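Local coordinates for protein citrate synthase (Thermotoga maritima, PDB 2P2W) that probably catalyses the condensation of oxaloacetate with acetyl-CoA to citrate and free CoA, the step that feeds carbon into the tricarboxylic acid cycle, at residues A[116-119]-A[120-124]; A[232-235]-A[236-240]; A[334-337]-A[338-342]. All blocks are in the same frame, centred on the assembly; numbering follows the deposited sequence.

All three contacts are local, made along a helix or round its end, but their settings differ. Contact 1 is buried in the middle of helix 110-133, where a serine, a phenylalanine and a proline meet the preceding turn at a kink. Contact 2 lies on the far side of the chain's centre, about 42 Å from contact 1 between centres, a partly buried contact on helix 231-241, with regular backbone bonds and a cysteine over a ring. Contact 3 is at the surface, where helix 317-337 gives way to a loop beside the second subunit; backbone N-H groups, two hydroxyls and a water supply the bonds there. Helix 317-337 also packs against contact 1.

Contact 1 of 3, residues A[116-119]-A[120-124]; sequences IRVA and SVFPT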
loop_
_atom_site.group_PDB
_atom_site.type_symbol
_atom_site.label_atom_id
_atom_site.label_comp_id
_atom_site.label_asym_id
_atom_site.label_seq_id
_atom_site.Cartn_x
_atom_site.Cartn_y
_atom_site.Cartn_z
ATOM N N ILE A 116 -5.240 1.118 -18.135
ATOM C CA ILE A 116 -6.316 0.537 -18.929
ATOM C C ILE A 116 -6.244 -0.990 -18.923
ATOM O O ILE A 116 -7.260 -1.670 -18.751
ATOM C CB ILE A 116 -6.253 1.049 -20.391
ATOM C CG1 ILE A 116 -6.533 2.557 -20.417
ATOM C CG2 ILE A 116 -7.252 0.284 -21.266
ATOM C CD1 ILE A 116 -6.349 3.208 -21.789
ATOM N N ARG A 117 -5.039 -1.526 -19.105
ATOM C CA ARG A 117 -4.852 -2.974 -19.131
ATOM C C ARG A 117 -5.136 -3.638 -17.784
ATOM O O ARG A 117 -5.807 -4.668 -17.723
ATOM C CB ARG A 117 -3.429 -3.315 -19.588
ATOM C CG ARG A 117 -3.127 -4.808 -19.619
ATOM C CD ARG A 117 -2.000 -5.118 -20.594
ATOM N NE ARG A 117 -0.788 -4.355 -20.305
ATOM C CZ ARG A 117 -0.018 -4.542 -19.237
ATOM N NH1 ARG A 117 -0.330 -5.474 -18.343
ATOM N NH2 ARG A 117 1.070 -3.802 -19.063
ATOM N N VAL A 118 -4.634 -3.050 -16.704
ATOM C CA VAL A 118 -4.854 -3.626 -15.382
ATOM C C VAL A 118 -6.344 -3.613 -15.025
ATOM O O VAL A 118 -6.870 -4.591 -14.503
ATOM C CB VAL A 118 -4.031 -2.876 -14.291
ATOM C CG1 VAL A 118 -4.594 -1.488 -14.064
ATOM C CG2 VAL A 118 -4.024 -3.681 -13.000
ATOM N N ALA A 119 -7.029 -2.512 -15.321
ATOM C CA ALA A 119 -8.455 -2.425 -15.033
ATOM C C ALA A 119 -9.233 -3.480 -15.827
ATOM O O ALA A 119 -10.190 -4.073 -15.325
ATOM C CB ALA A 119 -8.969 -1.039 -15.367
ATOM N N SER A 120 -8.817 -3.712 -17.070
ATOM C CA SER A 120 -9.490 -4.683 -17.928
ATOM C C SER A 120 -9.405 -6.119 -17.421
ATOM O O SER A 120 -10.316 -6.910 -17.658
ATOM C CB SER A 120 -8.916 -4.626 -19.350
ATOM O OG SER A 120 -9.074 -3.333 -19.914
ATOM N N VAL A 121 -8.326 -6.458 -16.721
ATOM C CA VAL A 121 -8.155 -7.823 -16.231
ATOM C C VAL A 121 -8.708 -8.106 -14.827
ATOM O O VAL A 121 -8.836 -9.270 -14.432
ATOM C CB VAL A 121 -6.658 -8.245 -16.307
ATOM C CG1 VAL A 121 -5.855 -7.581 -15.198
ATOM C CG2 VAL A 121 -6.539 -9.767 -16.256
ATOM N N PHE A 122 -9.059 -7.058 -14.082
ATOM C CA PHE A 122 -9.604 -7.233 -12.729
ATOM C C PHE A 122 -10.735 -8.273 -12.642
ATOM O O PHE A 122 -10.683 -9.185 -11.816
ATOM C CB PHE A 122 -10.115 -5.890 -12.178
ATOM C CG PHE A 122 -9.205 -5.250 -11.155
ATOM C CD1 PHE A 122 -7.900 -4.889 -11.482
ATOM C CD2 PHE A 122 -9.670 -4.973 -9.871
ATOM C CE1 PHE A 122 -7.071 -4.258 -10.540
ATOM C CE2 PHE A 122 -8.850 -4.342 -8.927
ATOM C CZ PHE A 122 -7.550 -3.986 -9.265
ATOM N N PRO A 123 -11.773 -8.148 -13.489
ATOM C CA PRO A 123 -12.889 -9.104 -13.453
ATOM C C PRO A 123 -12.486 -10.546 -13.755
ATOM O O PRO A 123 -13.086 -11.490 -13.245
ATOM C CB PRO A 123 -13.859 -8.547 -14.503
ATOM C CG PRO A 123 -13.572 -7.075 -14.486
ATOM C CD PRO A 123 -12.062 -7.055 -14.435
ATOM N N THR A 124 -11.478 -10.710 -14.601
ATOM C CA THR A 124 -11.007 -12.039 -14.965
ATOM C C THR A 124 -10.359 -12.692 -13.750
ATOM O O THR A 124 -10.563 -13.876 -13.486
ATOM C CB THR A 124 -9.993 -11.963 -16.115
ATOM O OG1 THR A 124 -10.599 -11.295 -17.228
ATOM C CG2 THR A 124 -9.560 -13.366 -16.541
#
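S120 and I116 meet one turn apart in helix 110-133, an α-helix kinked at P123. The side chain of S120 folds back over the preceding turn: chi1 of -59° sets OG beside its own backbone N, and from there the hydroxyl OG of S120 donates to I116 O at 2.7 Å. The same carbonyl takes the backbone N of S120 at 3.1 Å, and the two donors come from opposite faces of the carbonyl plane. Serine suits this buried position because its short hydroxyl is satisfied by the helix itself. Beyond it the regular pattern slackens. V121 N still bonds R117 O, but V118 O receives only weak bonds from V121 N and F122 N, and F122 N is shared, again weakly, with A119 O. P123 has no N-H to continue the ladder, and its CD lies 3.6 Å from A119 O, where a helical donor would otherwise come.

F122 has an unusual chi1 of -104°, and its ring runs alongside V118, both side chains pointing the same way. V118 CG2 meets the ring at its edge, 4.0 Å from F122 CE1. The short A119 side chain lets neighbouring helices come close: it packs on W50 and, together with F122, on V326 of helix 317-337, while P123 faces helix 147-156. These apolar side chains suit the buried interior of a largely helical protein, as citrate synthase is. V118 O also lies near the plane of the aromatic ring, at its edge, 3.2 Å from F122 CD1.

Contact 2 of 3, residues A[232-235]-A[236-240]; sequences EEFV and QKCLK
The ring of F234 carries the sulfur of C238 over one face. SG of C238 stands 3.5 Å above the plane of the F234 ring, displaced toward the rim. Its nearest ring atoms are F234 CE2 and F234 CZ, each 3.6 Å from C238 SG. This is a cysteine sulfur-aromatic contact between residues four apart, one helical turn. Two torsions create it: F234 puts CG anti to its backbone N (chi1 177°), which sets the ring beside its own carbonyl carbon, and C238 turns SG beside its own N (chi1 -80°), where it can lie over the ring face. Cysteine suits the place, since its compact, polarisable sulfur can settle on the ring.

Beneath the side chains the helix is regular. Q236 N bonds E232 O almost straight, at 169°, and K237, C238 and L239 each bond the carbonyl four residues before. V235 and L239 touch loosely, with CG1 of V235 4.4 Å from CD1 of L239. E232, E233, Q236 and K237 are exposed, as befits charged and polar chains; Q236, bent at its second torsion, hydrogen-bonds through NE2 to Y286 OH.

Helix 231-241 packs on two others: F234 reaches M221, E224 and I225 of helix 214-225, whereas V235 packs on L283, Y286 and I287 of helix 275-289.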
loop_
_atom_site.group_PDB
_atom_site.type_symbol
_atom_site.label_atom_id
_atom_site.label_comp_id
_atom_site.label_asym_id
_atom_site.label_seq_id
_atom_site.Cartn_x
_atom_site.Cartn_y
_atom_site.Cartn_z
ATOM N N GLU A 232 -34.200 0.383 16.770
ATOM C CA GLU A 232 -34.007 1.341 17.854
ATOM C C GLU A 232 -33.082 0.819 18.951
ATOM O O GLU A 232 -32.138 1.498 19.356
ATOM C CB GLU A 232 -35.351 1.731 18.467
ATOM C CG GLU A 232 -35.215 2.725 19.604
ATOM C CD GLU A 232 -36.545 3.083 20.225
ATOM O OE1 GLU A 232 -37.569 2.498 19.818
ATOM O OE2 GLU A 232 -36.564 3.945 21.125
ATOM N N GLU A 233 -33.356 -0.392 19.427
ATOM C CA GLU A 233 -32.553 -1.005 20.482
ATOM C C GLU A 233 -31.091 -1.196 20.080
ATOM O O GLU A 233 -30.179 -0.985 20.884
ATOM C CB GLU A 233 -33.151 -2.357 20.868
ATOM C CG GLU A 233 -32.442 -3.039 22.027
ATOM C CD GLU A 233 -33.267 -4.157 22.635
ATOM O OE1 GLU A 233 -34.486 -4.217 22.356
ATOM O OE2 GLU A 233 -32.699 -4.978 23.390
ATOM N N PHE A 234 -30.869 -1.612 18.839
ATOM C CA PHE A 234 -29.514 -1.834 18.349
ATOM C C PHE A 234 -28.725 -0.529 18.292
ATOM O O PHE A 234 -27.566 -0.476 18.708
ATOM C CB PHE A 234 -29.550 -2.455 16.954
ATOM C CG PHE A 234 -28.193 -2.653 16.348
ATOM C CD1 PHE A 234 -27.376 -3.702 16.763
ATOM C CD2 PHE A 234 -27.723 -1.780 15.371
ATOM C CE1 PHE A 234 -26.109 -3.878 16.210
ATOM C CE2 PHE A 234 -26.458 -1.946 14.812
ATOM C CZ PHE A 234 -25.650 -2.998 15.233
ATOM N N VAL A 235 -29.355 0.517 17.763
ATOM C CA VAL A 235 -28.697 1.816 17.650
ATOM C C VAL A 235 -28.331 2.375 19.024
ATOM O O VAL A 235 -27.209 2.834 19.231
ATOM C CB VAL A 235 -29.589 2.834 16.896
ATOM C CG1 VAL A 235 -28.955 4.218 16.930
ATOM C CG2 VAL A 235 -29.773 2.383 15.449
ATOM N N GLN A 236 -29.273 2.326 19.962
ATOM C CA GLN A 236 -29.015 2.828 21.307
ATOM C C GLN A 236 -27.861 2.071 21.954
ATOM O O GLN A 236 -27.026 2.664 22.642
ATOM C CB GLN A 236 -30.273 2.716 22.172
ATOM C CG GLN A 236 -31.332 3.751 21.834
ATOM C CD GLN A 236 -30.779 5.170 21.847
ATOM O OE1 GLN A 236 -30.090 5.570 22.786
ATOM N NE2 GLN A 236 -31.088 5.938 20.808
ATOM N N LYS A 237 -27.819 0.762 21.722
ATOM C CA LYS A 237 -26.761 -0.089 22.252
ATOM C C LYS A 237 -25.416 0.345 21.679
ATOM O O LYS A 237 -24.417 0.412 22.394
ATOM C CB LYS A 237 -27.026 -1.551 21.881
ATOM C CG LYS A 237 -25.847 -2.488 22.117
ATOM C CD LYS A 237 -26.036 -3.804 21.375
ATOM C CE LYS A 237 -25.368 -4.960 22.099
ATOM N NZ LYS A 237 -25.062 -6.091 21.174
ATOM N N CYS A 238 -25.396 0.630 20.379
ATOM C CA CYS A 238 -24.174 1.064 19.711
ATOM C C CYS A 238 -23.656 2.379 20.289
ATOM O O CYS A 238 -22.451 2.556 20.470
ATOM C CB CYS A 238 -24.420 1.217 18.208
ATOM S SG CYS A 238 -24.386 -0.351 17.304
ATOM N N LEU A 239 -24.568 3.297 20.580
ATOM C CA LEU A 239 -24.180 4.585 21.139
ATOM C C LEU A 239 -23.536 4.406 22.513
ATOM O O LEU A 239 -22.519 5.029 22.819
ATOM C CB LEU A 239 -25.400 5.505 21.242
ATOM C CG LEU A 239 -26.051 5.850 19.900
ATOM C CD1 LEU A 239 -27.245 6.771 20.123
ATOM C CD2 LEU A 239 -25.023 6.515 18.989
ATOM N N LYS A 240 -24.130 3.544 23.332
ATOM C CA LYS A 240 -23.615 3.279 24.673
ATOM C C LYS A 240 -22.237 2.619 24.635
ATOM O O LYS A 240 -21.345 2.986 25.402
ATOM C CB LYS A 240 -24.584 2.377 25.441
ATOM C CG LYS A 240 -23.951 1.665 26.628
ATOM C CD LYS A 240 -24.719 0.403 26.991
ATOM C CE LYS A 240 -23.775 -0.733 27.362
ATOM N NZ LYS A 240 -24.368 -2.072 27.063
#

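Contact 3 of 3, residues A[334-337]-A[338-342]; sequences IEYV and SDNKL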
loop_
_atom_site.group_PDB
_atom_site.type_symbol
_atom_site.label_atom_id
_atom_site.label_comp_id
_atom_site.label_asym_id
_atom_site.label_seq_id
_atom_site.Cartn_x
_atom_site.Cartn_y
_atom_site.Cartn_z
ATOM N N ILE A 334 -1.753 8.904 -12.144
ATOM C CA ILE A 334 -1.298 9.523 -13.387
ATOM C C ILE A 334 -1.232 11.045 -13.274
ATOM O O ILE A 334 -0.229 11.661 -13.631
ATOM C CB ILE A 334 -2.235 9.164 -14.565
ATOM C CG1 ILE A 334 -2.138 7.667 -14.874
ATOM C CG2 ILE A 334 -1.866 9.992 -15.793
ATOM C CD1 ILE A 334 -3.252 7.148 -15.748
ATOM N N GLU A 335 -2.313 11.647 -12.790
ATOM C CA GLU A 335 -2.380 13.094 -12.631
ATOM C C GLU A 335 -1.312 13.585 -11.659
ATOM O O GLU A 335 -0.548 14.500 -11.970
ATOM C CB GLU A 335 -3.761 13.508 -12.114
ATOM C CG GLU A 335 -3.950 15.018 -11.978
ATOM C CD GLU A 335 -5.305 15.385 -11.388
ATOM O OE1 GLU A 335 -5.553 15.031 -10.215
ATOM O OE2 GLU A 335 -6.118 16.025 -12.096
ATOM N N TYR A 336 -1.256 12.966 -10.484
ATOM C CA TYR A 336 -0.290 13.365 -9.463
ATOM C C TYR A 336 1.177 13.318 -9.897
ATOM O O TYR A 336 1.919 14.287 -9.704
ATOM C CB TYR A 336 -0.439 12.495 -8.219
ATOM C CG TYR A 336 0.328 13.031 -7.036
ATOM C CD1 TYR A 336 -0.183 14.084 -6.272
ATOM C CD2 TYR A 336 1.575 12.511 -6.693
ATOM C CE1 TYR A 336 0.530 14.607 -5.198
ATOM C CE2 TYR A 336 2.298 13.027 -5.620
ATOM C CZ TYR A 336 1.769 14.074 -4.877
ATOM O OH TYR A 336 2.471 14.584 -3.812
ATOM N N VAL A 337 1.604 12.193 -10.462
ATOM C CA VAL A 337 3.018 12.083 -10.831
ATOM C C VAL A 337 3.428 12.969 -12.028
ATOM O O VAL A 337 4.598 13.120 -12.339
ATOM C CB VAL A 337 3.341 10.620 -11.139
ATOM C CG1 VAL A 337 3.013 9.745 -9.932
ATOM C CG2 VAL A 337 2.545 10.146 -12.339
ATOM N N SER A 338 2.426 13.528 -12.738
ATOM C CA SER A 338 2.771 14.420 -13.850
ATOM C C SER A 338 3.536 15.661 -13.358
ATOM O O SER A 338 4.212 16.369 -14.094
ATOM C CB SER A 338 1.479 14.836 -14.555
ATOM O OG SER A 338 0.723 15.690 -13.698
ATOM N N ASP A 339 3.343 15.926 -12.063
ATOM C CA ASP A 339 4.106 16.911 -11.330
ATOM C C ASP A 339 4.321 16.410 -9.888
ATOM O O ASP A 339 3.792 16.951 -8.926
ATOM C CB ASP A 339 3.278 18.197 -11.316
ATOM C CG ASP A 339 4.060 19.302 -10.634
ATOM O OD1 ASP A 339 5.277 19.326 -10.807
ATOM O OD2 ASP A 339 3.446 20.141 -9.983
ATOM N N ASN A 340 5.105 15.344 -9.804
ATOM C CA ASN A 340 5.378 14.644 -8.563
ATOM C C ASN A 340 6.029 15.388 -7.412
ATOM O O ASN A 340 6.820 16.313 -7.596
ATOM C CB ASN A 340 6.214 13.396 -8.847
ATOM C CG ASN A 340 6.201 12.431 -7.685
ATOM O OD1 ASN A 340 5.138 11.945 -7.292
ATOM N ND2 ASN A 340 7.373 12.154 -7.119
ATOM N N LYS A 341 5.688 14.930 -6.213
ATOM C CA LYS A 341 6.218 15.461 -4.975
ATOM C C LYS A 341 6.155 14.330 -3.956
ATOM O O LYS A 341 5.081 13.812 -3.656
ATOM C CB LYS A 341 5.375 16.645 -4.496
ATOM C CG LYS A 341 5.835 17.257 -3.184
ATOM C CD LYS A 341 7.221 17.859 -3.293
ATOM C CE LYS A 341 7.554 18.680 -2.053
ATOM N NZ LYS A 341 8.901 19.304 -2.153
ATOM N N LEU A 342 7.313 13.931 -3.442
ATOM C CA LEU A 342 7.369 12.871 -2.449
ATOM C C LEU A 342 6.492 13.269 -1.264
ATOM O O LEU A 342 6.525 14.417 -0.830
ATOM C CB LEU A 342 8.810 12.678 -1.966
ATOM C CG LEU A 342 9.017 11.642 -0.859
ATOM C CD1 LEU A 342 8.949 10.241 -1.458
ATOM C CD2 LEU A 342 10.370 11.864 -0.188
HETATM O O HOH W 1 7.089 14.892 -12.106
#
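Y336, in the last turn of helix 317-337, donates its hydroxyl to K341 O in the loop, with Y336 OH 2.7 Å from that oxygen. Although its CB bond points away from the loop, setting CG anti to the backbone N (chi1 -168°) carries the hydroxyl end to K341 O, which meets the ring at the edge, in its plane. The amide of N340 stands nearly perpendicular to the ring, 86° between planes, with N340 OD1 3.5 Å from Y336 CE2. Tyrosine suits this tight part of the contact because the ring packs on L186 and S190 while the hydroxyl holds a loop carbonyl. N340 adds a hydrogen bond from ND2 to S190 O; its OD1 is buried without a hydrogen-bonding partner in the model. The helix end is close-packed too. S338 turns OG between its own N and carbonyl carbon (chi1 69°), placing S338 OG 2.5 Å from E335 O, a very short bond. S338 N bonds that oxygen as well, from well above the carbonyl plane, and D339 N bonds Y336 O.

The solvent side is looser. N340 N has only a weak, 3.4 Å bond to V337 O, and a water bridges these two atoms, donating to the oxygen and accepting from the nitrogen. The exposed D339 carboxylate looks outside the two segments, to a salt bridge with K4 of the second subunit, a lysine that also makes a cation-pi contact with the Y336 ring.

Bonds from S338 N, D339 N and N340 N to carbonyls three residues back, the last of them weak, take over from the α-helical spacing, of which S338 N keeps a weak bond to I334 O. This is common where a helix unwinds at its C-terminal end; here that end borders the dimer interface of citrate synthase.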